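Local atomic coordinates of protein RIF2 (Saccharomyces cerevisiae, PDB entry 4BJ1), a protein that takes part in transcriptional silencing and telomere length regulation, interacting with RIF1 and the RAP1 C-terminus. Residues V75-N85 and E141-E152. Sequence-based numbering, arbitrary orientation.
Sequences VDINVVIIEMN and ESIDHIVYFKFE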
loop_
_atom_site.group_PDB
_atom_site.type_symbol
_atom_site.label_atom_id
_atom_site.label_comp_id
_atom_site.label_asym_id
_atom_site.label_seq_id
_atom_site.Cartn_x
_atom_site.Cartn_y
_atom_site.Cartn_z
ATOM N N VAL A 75 4.179 -12.304 14.592
ATOM C CA VAL A 75 4.077 -12.986 15.893
ATOM C C VAL A 75 2.875 -13.946 15.913
ATOM O O VAL A 75 1.733 -13.519 15.700
ATOM C CB VAL A 75 4.069 -11.984 17.086
ATOM C CG1 VAL A 75 4.046 -12.720 18.429
ATOM C CG2 VAL A 75 5.269 -11.036 17.019
ATOM N N ASP A 76 3.163 -15.246 16.150
ATOM C CA ASP A 76 2.192 -16.352 16.183
ATOM C C ASP A 76 1.590 -16.618 17.604
ATOM O O ASP A 76 1.079 -17.720 17.883
ATOM C CB ASP A 76 2.834 -17.629 15.580
ATOM C CG ASP A 76 3.892 -18.307 16.452
ATOM O OD1 ASP A 76 4.597 -17.589 17.211
ATOM O OD2 ASP A 76 4.019 -19.551 16.372
ATOM N N ILE A 77 1.649 -15.588 18.475
ATOM C CA ILE A 77 1.193 -15.571 19.865
ATOM C C ILE A 77 0.315 -14.335 20.050
ATOM O O ILE A 77 0.486 -13.370 19.305
ATOM C CB ILE A 77 2.482 -15.583 20.743
ATOM C CG1 ILE A 77 2.732 -16.983 21.347
ATOM C CG2 ILE A 77 2.555 -14.473 21.803
ATOM C CD1 ILE A 77 3.330 -18.100 20.341
ATOM N N ASN A 78 -0.634 -14.354 20.996
ATOM C CA ASN A 78 -1.499 -13.192 21.224
ATOM C C ASN A 78 -0.718 -11.909 21.571
ATOM O O ASN A 78 0.183 -11.923 22.412
ATOM C CB ASN A 78 -2.553 -13.490 22.261
ATOM C CG ASN A 78 -3.506 -12.361 22.488
ATOM O OD1 ASN A 78 -3.301 -11.517 23.368
ATOM N ND2 ASN A 78 -4.603 -12.365 21.746
ATOM N N VAL A 79 -1.040 -10.811 20.862
ATOM C CA VAL A 79 -0.428 -9.488 21.012
ATOM C C VAL A 79 -1.542 -8.538 21.416
ATOM O O VAL A 79 -2.616 -8.586 20.829
ATOM C CB VAL A 79 0.325 -9.017 19.738
ATOM C CG1 VAL A 79 0.995 -7.675 19.970
ATOM C CG2 VAL A 79 1.355 -10.047 19.275
ATOM N N VAL A 80 -1.310 -7.754 22.483
ATOM C CA VAL A 80 -2.206 -6.755 23.081
ATOM C C VAL A 80 -1.474 -5.415 22.993
ATOM O O VAL A 80 -0.242 -5.387 23.052
ATOM C CB VAL A 80 -2.599 -7.142 24.539
ATOM C CG1 VAL A 80 -2.916 -5.931 25.414
ATOM C CG2 VAL A 80 -3.764 -8.118 24.546
ATOM N N ILE A 81 -2.226 -4.321 22.791
ATOM C CA ILE A 81 -1.661 -2.990 22.675
ATOM C C ILE A 81 -2.203 -2.108 23.773
ATOM O O ILE A 81 -3.421 -2.045 23.977
ATOM C CB ILE A 81 -1.954 -2.358 21.286
ATOM C CG1 ILE A 81 -1.810 -3.398 20.091
ATOM C CG2 ILE A 81 -1.127 -1.074 21.064
ATOM C CD1 ILE A 81 -0.416 -4.121 19.800
ATOM N N ILE A 82 -1.294 -1.402 24.462
ATOM C CA ILE A 82 -1.645 -0.431 25.484
ATOM C C ILE A 82 -0.912 0.856 25.162
ATOM O O ILE A 82 0.305 0.846 24.989
ATOM C CB ILE A 82 -1.480 -0.951 26.935
ATOM C CG1 ILE A 82 -2.650 -1.897 27.291
ATOM C CG2 ILE A 82 -1.446 0.203 27.934
ATOM C CD1 ILE A 82 -2.292 -3.106 27.976
ATOM N N GLU A 83 -1.680 1.944 24.971
ATOM C CA GLU A 83 -1.138 3.257 24.659
ATOM C C GLU A 83 -1.012 4.010 25.978
ATOM O O GLU A 83 -2.018 4.337 26.623
ATOM C CB GLU A 83 -2.042 3.971 23.666
ATOM C CG GLU A 83 -2.114 3.280 22.317
ATOM C CD GLU A 83 -3.203 3.853 21.435
ATOM O OE1 GLU A 83 -4.385 3.492 21.637
ATOM O OE2 GLU A 83 -2.878 4.705 20.575
ATOM N N MET A 84 0.234 4.216 26.418
ATOM C CA MET A 84 0.569 4.810 27.714
ATOM C C MET A 84 0.554 6.341 27.763
ATOM O O MET A 84 0.674 6.918 28.850
ATOM C CB MET A 84 1.926 4.264 28.195
ATOM C CG MET A 84 1.877 2.800 28.587
ATOM S SD MET A 84 0.532 2.439 29.733
ATOM C CE MET A 84 1.109 3.312 31.179
ATOM N N ASN A 85 0.403 6.987 26.594
ATOM C CA ASN A 85 0.383 8.443 26.437
ATOM C C ASN A 85 -0.664 9.125 27.281
ATOM O O ASN A 85 -0.326 9.998 28.089
ATOM C CB ASN A 85 0.223 8.807 24.988
ATOM C CG ASN A 85 1.496 8.584 24.262
ATOM O OD1 ASN A 85 2.416 9.394 24.374
ATOM N ND2 ASN A 85 1.606 7.432 23.589
ATOM N N GLU A 141 -7.185 -16.716 24.165
ATOM C CA GLU A 141 -6.703 -16.855 22.800
ATOM C C GLU A 141 -5.550 -17.849 22.726
ATOM O O GLU A 141 -5.576 -18.737 21.867
ATOM C CB GLU A 141 -6.246 -15.486 22.253
ATOM C CG GLU A 141 -7.377 -14.513 21.985
ATOM C CD GLU A 141 -7.841 -14.533 20.546
ATOM O OE1 GLU A 141 -7.244 -13.799 19.726
ATOM O OE2 GLU A 141 -8.770 -15.314 20.231
ATOM N N SER A 142 -4.517 -17.660 23.594
ATOM C CA SER A 142 -3.304 -18.485 23.684
ATOM C C SER A 142 -2.766 -18.446 25.096
ATOM O O SER A 142 -3.193 -17.596 25.866
ATOM C CB SER A 142 -2.244 -18.034 22.671
ATOM O OG SER A 142 -1.829 -16.690 22.839
ATOM N N ILE A 143 -1.877 -19.385 25.458
ATOM C CA ILE A 143 -1.280 -19.478 26.793
ATOM C C ILE A 143 -0.320 -18.312 26.995
ATOM O O ILE A 143 -0.316 -17.692 28.068
ATOM C CB ILE A 143 -0.613 -20.860 27.035
ATOM C CG1 ILE A 143 -1.655 -21.932 27.351
ATOM C CG2 ILE A 143 0.451 -20.798 28.137
ATOM C CD1 ILE A 143 -1.163 -23.297 27.134
ATOM N N ASP A 144 0.473 -18.015 25.952
ATOM C CA ASP A 144 1.444 -16.926 25.959
ATOM C C ASP A 144 0.827 -15.636 25.400
ATOM O O ASP A 144 0.044 -15.692 24.454
ATOM C CB ASP A 144 2.689 -17.323 25.151
ATOM C CG ASP A 144 3.415 -18.549 25.667
ATOM O OD1 ASP A 144 3.874 -18.522 26.834
ATOM O OD2 ASP A 144 3.564 -19.521 24.890
ATOM N N HIS A 145 1.182 -14.486 25.969
ATOM C CA HIS A 145 0.685 -13.180 25.536
ATOM C C HIS A 145 1.831 -12.207 25.482
ATOM O O HIS A 145 2.819 -12.395 26.183
ATOM C CB HIS A 145 -0.366 -12.627 26.514
ATOM C CG HIS A 145 -1.474 -13.578 26.815
ATOM N ND1 HIS A 145 -2.630 -13.595 26.057
ATOM C CD2 HIS A 145 -1.544 -14.551 27.757
ATOM C CE1 HIS A 145 -3.380 -14.555 26.580
ATOM N NE2 HIS A 145 -2.764 -15.164 27.608
ATOM N N ILE A 146 1.699 -11.160 24.658
ATOM C CA ILE A 146 2.669 -10.079 24.520
ATOM C C ILE A 146 1.888 -8.790 24.639
ATOM O O ILE A 146 0.933 -8.560 23.889
ATOM C CB ILE A 146 3.507 -10.143 23.217
ATOM C CG1 ILE A 146 4.558 -11.271 23.280
ATOM C CG2 ILE A 146 4.186 -8.794 22.939
ATOM C CD1 ILE A 146 5.260 -11.607 21.912
ATOM N N VAL A 147 2.282 -7.970 25.605
ATOM C CA VAL A 147 1.692 -6.674 25.849
ATOM C C VAL A 147 2.648 -5.677 25.248
ATOM O O VAL A 147 3.823 -5.676 25.617
ATOM C CB VAL A 147 1.541 -6.404 27.343
ATOM C CG1 VAL A 147 0.406 -5.441 27.589
ATOM C CG2 VAL A 147 1.323 -7.686 28.109
ATOM N N TYR A 148 2.174 -4.850 24.312
ATOM C CA TYR A 148 2.998 -3.827 23.700
ATOM C C TYR A 148 2.490 -2.520 24.209
ATOM O O TYR A 148 1.368 -2.128 23.889
ATOM C CB TYR A 148 3.018 -3.926 22.153
ATOM C CG TYR A 148 3.160 -2.609 21.411
ATOM C CD1 TYR A 148 4.245 -1.757 21.645
ATOM C CD2 TYR A 148 2.224 -2.220 20.458
ATOM C CE1 TYR A 148 4.364 -0.534 20.977
ATOM C CE2 TYR A 148 2.350 -1.015 19.763
ATOM C CZ TYR A 148 3.420 -0.174 20.023
ATOM O OH TYR A 148 3.532 1.003 19.315
ATOM N N PHE A 149 3.299 -1.885 25.072
ATOM C CA PHE A 149 3.040 -0.582 25.681
ATOM C C PHE A 149 3.710 0.444 24.798
ATOM O O PHE A 149 4.893 0.312 24.491
ATOM C CB PHE A 149 3.610 -0.506 27.096
ATOM C CG PHE A 149 3.059 -1.503 28.089
ATOM C CD1 PHE A 149 1.943 -1.196 28.861
ATOM C CD2 PHE A 149 3.699 -2.724 28.303
ATOM C CE1 PHE A 149 1.456 -2.107 29.804
ATOM C CE2 PHE A 149 3.195 -3.643 29.227
ATOM C CZ PHE A 149 2.090 -3.319 29.985
ATOM N N LYS A 150 2.958 1.449 24.366
ATOM C CA LYS A 150 3.469 2.472 23.464
ATOM C C LYS A 150 3.422 3.826 24.135
ATOM O O LYS A 150 2.373 4.214 24.658
ATOM C CB LYS A 150 2.648 2.451 22.154
ATOM C CG LYS A 150 2.837 3.640 21.221
ATOM C CD LYS A 150 1.522 3.968 20.533
ATOM C CE LYS A 150 1.668 5.050 19.495
ATOM N NZ LYS A 150 2.254 4.543 18.222
ATOM N N PHE A 151 4.554 4.545 24.121
ATOM C CA PHE A 151 4.649 5.883 24.699
ATOM C C PHE A 151 5.339 6.801 23.707
ATOM O O PHE A 151 6.396 6.459 23.190
ATOM C CB PHE A 151 5.365 5.867 26.065
ATOM C CG PHE A 151 5.390 7.223 26.726
ATOM C CD1 PHE A 151 4.228 7.780 27.256
ATOM C CD2 PHE A 151 6.561 7.966 26.782
ATOM C CE1 PHE A 151 4.246 9.050 27.843
ATOM C CE2 PHE A 151 6.576 9.240 27.360
ATOM C CZ PHE A 151 5.416 9.774 27.878
ATOM N N GLU A 152 4.729 7.947 23.419
ATOM C CA GLU A 152 5.229 8.896 22.436
ATOM C C GLU A 152 5.433 10.301 23.058
ATOM O O GLU A 152 4.472 10.949 23.491
ATOM C CB GLU A 152 4.296 8.885 21.205
ATOM C CG GLU A 152 4.455 10.040 20.222
ATOM C CD GLU A 152 3.552 11.229 20.507
ATOM O OE1 GLU A 152 2.311 11.046 20.499
ATOM O OE2 GLU A 152 4.084 12.329 20.790
#
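Val80 and Ile82 alternate their backbone bonds with Ile146, Tyr148 and Lys150, pairing strand 78-83 in parallel with strand 145-152. This is an outer strand pair, ordered 2-3 in the 2-3-4-1-5 parallel sheet of the AAA+ fold, with 78-83 outermost within its chain. Val80 N donates to Ile146 O and Val80 O accepts from Tyr148 N; Ile82 repeats the pattern with Tyr148 O and Lys150 N, and Met84 N closes the run on Lys150 O at 2.8 Å.

Beta-branched residues suit these extended backbones. On the face carrying Val80, Ile82, Val147 and Phe149, Val80 CG1 and Val147 CG1 lie side by side, and Ile82 CD1 reaches Val147 CG1 at 3.6 Å. Phe149, which also stacks edge-to-face with Phe171 of helix 165-180, receives Met84 in a Met-aromatic contact: SD stands at the ring edge, 5.3 Å from the centroid. On the other face, Ile81 CD1 meets the Tyr148 ring at its edge, while the extended Ile146 chain (chi2 168°) carries CD1 to Val75 CG1, tip to tip. Lys150 NZ is hydrogen-bonded to Tyr61 OH, and Glu83 OE1 accepts from Lys243 N of the second subunit.

Polar side chains suit the entrance to the pair. The small hydroxyl of Ser142 donates to Asp144 O and accepts from Asn78 N at 3.2 Å, joining the 141-144 loop to the backbone of Asn78. An alanine here is likely to leave the backbone N-H of Asn78 without this acceptor and the turn before His145 less firmly fixed. The amide of Asn78, carried toward His145 by a CG anti to N (chi1 -177°), is turned 75° from the imidazole plane; His145 ND1 gives Asn78 OD1 a straight but weak hydrogen bond of 3.5 Å in the ring plane.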